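Local coordinates for FYVE, RhoGEF and PH domain-containing protein 5 (Homo sapiens, PDB 3MPX) that activates the small GTPase CDC42 by exchanging its bound GDP for GTP, and mediates the VEGF-induced activation of CDC42, at residues D47-M59 against H140-E152. Residues are numbered along the deposited sequence; the frame is centred on the assembly and turned at random.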
loop_
_atom_site.group_PDB
_atom_site.type_symbol
_atom_site.label_atom_id
_atom_site.label_comp_id
_atom_site.label_asym_id
_atom_site.label_seq_id
_atom_site.Cartn_x
_atom_site.Cartn_y
_atom_site.Cartn_z
ATOM N N ASP A 47 -16.907 -13.038 6.584
ATOM C CA ASP A 47 -16.187 -13.471 7.777
ATOM C C ASP A 47 -15.874 -12.364 8.790
ATOM O O ASP A 47 -15.601 -12.671 9.958
ATOM C CB ASP A 47 -14.901 -14.214 7.367
ATOM C CG ASP A 47 -15.089 -15.265 6.267
ATOM O OD1 ASP A 47 -16.256 -15.676 6.015
ATOM O OD2 ASP A 47 -14.073 -15.667 5.648
ATOM N N PHE A 48 -15.887 -11.098 8.367
ATOM C CA PHE A 48 -15.597 -10.030 9.304
ATOM C C PHE A 48 -16.862 -9.232 9.589
ATOM O O PHE A 48 -17.373 -9.334 10.697
ATOM C CB PHE A 48 -14.428 -9.155 8.835
ATOM C CG PHE A 48 -14.128 -7.976 9.730
ATOM C CD1 PHE A 48 -13.523 -8.157 10.966
ATOM C CD2 PHE A 48 -14.435 -6.686 9.329
ATOM C CE1 PHE A 48 -13.236 -7.068 11.781
ATOM C CE2 PHE A 48 -14.141 -5.598 10.142
ATOM C CZ PHE A 48 -13.544 -5.794 11.365
ATOM N N HIS A 49 -17.393 -8.490 8.607
ATOM C CA HIS A 49 -18.599 -7.702 8.803
ATOM C C HIS A 49 -19.751 -8.598 9.323
ATOM O O HIS A 49 -20.269 -8.332 10.414
ATOM C CB HIS A 49 -18.955 -6.949 7.512
ATOM C CG HIS A 49 -20.349 -6.405 7.467
ATOM N ND1 HIS A 49 -20.602 -5.065 7.657
ATOM C CD2 HIS A 49 -21.519 -7.042 7.218
ATOM C CE1 HIS A 49 -21.911 -4.926 7.551
ATOM N NE2 HIS A 49 -22.508 -6.096 7.308
ATOM N N GLY A 50 -20.094 -9.656 8.577
ATOM C CA GLY A 50 -21.156 -10.591 8.935
ATOM C C GLY A 50 -21.054 -11.151 10.345
ATOM O O GLY A 50 -22.017 -11.073 11.112
ATOM N N ALA A 51 -19.863 -11.681 10.716
ATOM C CA ALA A 51 -19.616 -12.263 12.040
ATOM C C ALA A 51 -19.681 -11.226 13.168
ATOM O O ALA A 51 -20.149 -11.545 14.265
ATOM C CB ALA A 51 -18.279 -12.982 12.056
ATOM N N VAL A 52 -19.227 -9.991 12.895
ATOM C CA VAL A 52 -19.254 -8.909 13.878
ATOM C C VAL A 52 -20.695 -8.375 14.012
ATOM O O VAL A 52 -21.151 -8.167 15.139
ATOM C CB VAL A 52 -18.205 -7.816 13.593
ATOM C CG1 VAL A 52 -18.173 -6.784 14.708
ATOM C CG2 VAL A 52 -16.817 -8.435 13.414
HETATM N N MSE A 53 -21.435 -8.239 12.882
HETATM C CA MSE A 53 -22.842 -7.816 12.915
HETATM C C MSE A 53 -23.651 -8.818 13.761
HETATM O O MSE A 53 -24.355 -8.398 14.685
HETATM C CB MSE A 53 -23.434 -7.654 11.507
HETATM C CG MSE A 53 -22.889 -6.440 10.746
HETATM SE SE MSE A 53 -22.892 -4.717 11.725
HETATM C CE MSE A 53 -24.770 -4.217 11.385
ATOM N N ARG A 54 -23.450 -10.140 13.514
ATOM C CA ARG A 54 -24.079 -11.237 14.260
ATOM C C ARG A 54 -23.782 -11.099 15.757
ATOM O O ARG A 54 -24.717 -11.131 16.560
ATOM C CB ARG A 54 -23.619 -12.619 13.742
ATOM C CG ARG A 54 -24.390 -13.129 12.539
ATOM C CD ARG A 54 -23.931 -14.516 12.128
ATOM N NE ARG A 54 -22.881 -14.469 11.107
ATOM C CZ ARG A 54 -21.750 -15.170 11.150
ATOM N NH1 ARG A 54 -20.859 -15.061 10.172
ATOM N NH2 ARG A 54 -21.499 -15.984 12.174
ATOM N N ALA A 55 -22.505 -10.880 16.125
ATOM C CA ALA A 55 -22.114 -10.701 17.527
ATOM C C ALA A 55 -22.781 -9.467 18.136
ATOM O O ALA A 55 -23.497 -9.615 19.122
ATOM C CB ALA A 55 -20.598 -10.608 17.658
ATOM N N LEU A 56 -22.579 -8.260 17.536
ATOM C CA LEU A 56 -23.129 -6.980 18.014
ATOM C C LEU A 56 -24.652 -7.040 18.200
ATOM O O LEU A 56 -25.139 -6.539 19.214
ATOM C CB LEU A 56 -22.708 -5.787 17.123
ATOM C CG LEU A 56 -21.205 -5.413 17.071
ATOM C CD1 LEU A 56 -20.953 -4.284 16.082
ATOM C CD2 LEU A 56 -20.665 -5.035 18.435
ATOM N N ASP A 57 -25.385 -7.734 17.283
ATOM C CA ASP A 57 -26.840 -7.972 17.381
ATOM C C ASP A 57 -27.192 -8.733 18.670
ATOM O O ASP A 57 -28.229 -8.432 19.276
ATOM C CB ASP A 57 -27.388 -8.742 16.166
ATOM C CG ASP A 57 -27.475 -7.978 14.846
ATOM O OD1 ASP A 57 -27.511 -6.720 14.875
ATOM O OD2 ASP A 57 -27.526 -8.639 13.780
ATOM N N ASP A 58 -26.313 -9.690 19.108
ATOM C CA ASP A 58 -26.497 -10.461 20.349
ATOM C C ASP A 58 -26.236 -9.578 21.573
ATOM O O ASP A 58 -26.912 -9.706 22.603
ATOM C CB ASP A 58 -25.551 -11.671 20.399
ATOM C CG ASP A 58 -25.818 -12.821 19.448
ATOM O OD1 ASP A 58 -26.958 -12.946 18.971
ATOM O OD2 ASP A 58 -24.896 -13.641 19.239
HETATM N N MSE A 59 -25.231 -8.695 21.457
HETATM C CA MSE A 59 -24.794 -7.797 22.529
HETATM C C MSE A 59 -25.784 -6.705 22.819
HETATM O O MSE A 59 -25.698 -6.079 23.878
HETATM C CB MSE A 59 -23.434 -7.193 22.229
HETATM C CG MSE A 59 -22.322 -8.202 22.222
HETATM SE SE MSE A 59 -20.743 -7.376 21.463
HETATM C CE MSE A 59 -20.449 -8.596 20.223
ATOM N N HIS A 140 -13.052 -7.382 26.827
ATOM C CA HIS A 140 -14.076 -7.542 27.857
ATOM C C HIS A 140 -15.436 -7.891 27.247
ATOM O O HIS A 140 -16.483 -7.598 27.831
ATOM C CB HIS A 140 -14.154 -6.286 28.750
ATOM C CG HIS A 140 -14.453 -5.023 28.010
ATOM N ND1 HIS A 140 -15.706 -4.787 27.450
ATOM C CD2 HIS A 140 -13.666 -3.946 27.797
ATOM C CE1 HIS A 140 -15.632 -3.586 26.897
ATOM N NE2 HIS A 140 -14.428 -3.037 27.083
ATOM N N SER A 141 -15.404 -8.525 26.071
ATOM C CA SER A 141 -16.579 -8.958 25.330
ATOM C C SER A 141 -16.329 -10.334 24.697
ATOM O O SER A 141 -15.960 -10.408 23.521
ATOM C CB SER A 141 -16.971 -7.923 24.277
ATOM O OG SER A 141 -17.975 -8.405 23.398
ATOM N N PRO A 142 -16.563 -11.433 25.452
ATOM C CA PRO A 142 -16.374 -12.779 24.884
ATOM C C PRO A 142 -17.006 -12.968 23.496
ATOM O O PRO A 142 -16.335 -13.477 22.619
ATOM C CB PRO A 142 -17.004 -13.690 25.945
ATOM C CG PRO A 142 -16.805 -12.957 27.224
ATOM C CD PRO A 142 -16.999 -11.510 26.865
ATOM N N ARG A 143 -18.247 -12.504 23.285
ATOM C CA ARG A 143 -18.974 -12.573 22.006
ATOM C C ARG A 143 -18.232 -11.818 20.867
ATOM O O ARG A 143 -18.103 -12.359 19.763
ATOM C CB ARG A 143 -20.405 -12.022 22.189
ATOM C CG ARG A 143 -21.351 -12.225 21.013
ATOM C CD ARG A 143 -21.775 -13.673 20.829
ATOM N NE ARG A 143 -22.152 -13.967 19.448
ATOM C CZ ARG A 143 -21.284 -14.114 18.449
ATOM N NH1 ARG A 143 -19.985 -13.954 18.660
ATOM N NH2 ARG A 143 -21.713 -14.376 17.223
ATOM N N LEU A 144 -17.776 -10.571 21.122
ATOM C CA LEU A 144 -17.044 -9.827 20.107
ATOM C C LEU A 144 -15.661 -10.476 19.896
ATOM O O LEU A 144 -15.225 -10.612 18.741
ATOM C CB LEU A 144 -16.920 -8.335 20.458
ATOM C CG LEU A 144 -16.433 -7.414 19.317
ATOM C CD1 LEU A 144 -17.516 -7.160 18.314
ATOM C CD2 LEU A 144 -15.931 -6.092 19.856
ATOM N N ALA A 145 -15.013 -10.945 20.998
ATOM C CA ALA A 145 -13.731 -11.626 20.900
ATOM C C ALA A 145 -13.867 -12.880 20.039
ATOM O O ALA A 145 -13.078 -13.054 19.123
ATOM C CB ALA A 145 -13.194 -11.962 22.272
ATOM N N ALA A 146 -14.933 -13.667 20.245
ATOM C CA ALA A 146 -15.256 -14.881 19.492
ATOM C C ALA A 146 -15.429 -14.567 18.016
ATOM O O ALA A 146 -15.029 -15.386 17.193
ATOM C CB ALA A 146 -16.530 -15.521 20.037
ATOM N N ALA A 147 -16.017 -13.392 17.675
ATOM C CA ALA A 147 -16.240 -12.995 16.284
ATOM C C ALA A 147 -14.929 -12.610 15.617
ATOM O O ALA A 147 -14.642 -13.104 14.525
ATOM C CB ALA A 147 -17.240 -11.851 16.199
ATOM N N VAL A 148 -14.119 -11.770 16.292
ATOM C CA VAL A 148 -12.836 -11.310 15.766
ATOM C C VAL A 148 -11.824 -12.464 15.623
ATOM O O VAL A 148 -11.206 -12.556 14.558
ATOM C CB VAL A 148 -12.285 -10.098 16.528
ATOM C CG1 VAL A 148 -10.873 -9.755 16.073
ATOM C CG2 VAL A 148 -13.201 -8.904 16.302
ATOM N N ARG A 149 -11.704 -13.368 16.637
ATOM C CA ARG A 149 -10.832 -14.562 16.575
ATOM C C ARG A 149 -11.152 -15.325 15.289
ATOM O O ARG A 149 -10.288 -15.395 14.412
ATOM C CB ARG A 149 -11.060 -15.507 17.776
ATOM C CG ARG A 149 -10.418 -15.068 19.088
ATOM C CD ARG A 149 -10.290 -16.198 20.098
ATOM N NE ARG A 149 -11.544 -16.909 20.361
ATOM C CZ ARG A 149 -12.470 -16.529 21.241
ATOM N NH1 ARG A 149 -12.316 -15.407 21.939
ATOM N NH2 ARG A 149 -13.566 -17.262 21.418
ATOM N N GLU A 150 -12.428 -15.802 15.145
ATOM C CA GLU A 150 -12.979 -16.524 13.982
ATOM C C GLU A 150 -12.579 -15.896 12.630
ATOM O O GLU A 150 -12.436 -16.613 11.638
ATOM C CB GLU A 150 -14.513 -16.613 14.070
ATOM N N PHE A 151 -12.409 -14.567 12.594
ATOM C CA PHE A 151 -11.986 -13.865 11.399
ATOM C C PHE A 151 -10.475 -13.921 11.291
ATOM O O PHE A 151 -9.992 -14.382 10.257
ATOM C CB PHE A 151 -12.498 -12.418 11.375
ATOM C CG PHE A 151 -11.814 -11.530 10.358
ATOM C CD1 PHE A 151 -11.975 -11.753 8.991
ATOM C CD2 PHE A 151 -11.015 -10.469 10.765
ATOM C CE1 PHE A 151 -11.349 -10.929 8.057
ATOM C CE2 PHE A 151 -10.393 -9.642 9.829
ATOM C CZ PHE A 151 -10.559 -9.882 8.485
ATOM N N GLU A 152 -9.727 -13.474 12.351
ATOM C CA GLU A 152 -8.242 -13.460 12.440
ATOM C C GLU A 152 -7.610 -14.846 12.105
ATOM O O GLU A 152 -6.403 -14.957 11.865
ATOM C CB GLU A 152 -7.780 -12.968 13.820
ATOM C CG GLU A 152 -7.989 -11.476 14.024
ATOM C CD GLU A 152 -7.567 -10.898 15.366
ATOM O OE1 GLU A 152 -7.782 -11.560 16.408
ATOM O OE2 GLU A 152 -7.096 -9.739 15.381
#
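Ala147 sets its methyl among Ala51, Val52 and Ala55; the alanine methyls allow close approach where the end of helix 21-59 runs antiparallel to helix 142-152, the axes of the two segments 8.8 Å apart. At one end the flat Phe151 ring receives Phe48: the CB of Phe48 lies over its face, 3.6 Å from the ring centroid, in a CH-pi contact, while the two ring planes are inclined at 48°. Phe48 reaches on to helices 66-98, 117-138 and 162-184, a span suited to a large apolar ring. Toward the other end Leu144 turns its CD1 branch to Val52 CG1 and Leu56 CD2, while Arg143, its CG anti to the backbone N (chi1 -171°) and its chain bent at chi2, lays its guanidinium over the CA of Ala55, where a small residue accepts the flat group. That places Arg143 NE 2.8 Å from Asp58 OD2, in a salt bridge through the anti lone pair of this oxygen, which itself lies close to the guanidinium plane. Selenomethionine Met59 bends its CE against Leu144 CB, beside the N-cap where Ser141 OG accepts from Leu144 N. The pairing joins the long helix 21-59 to a short helix of the all-helical DH (RhoGEF) domain, an elongated helical bundle.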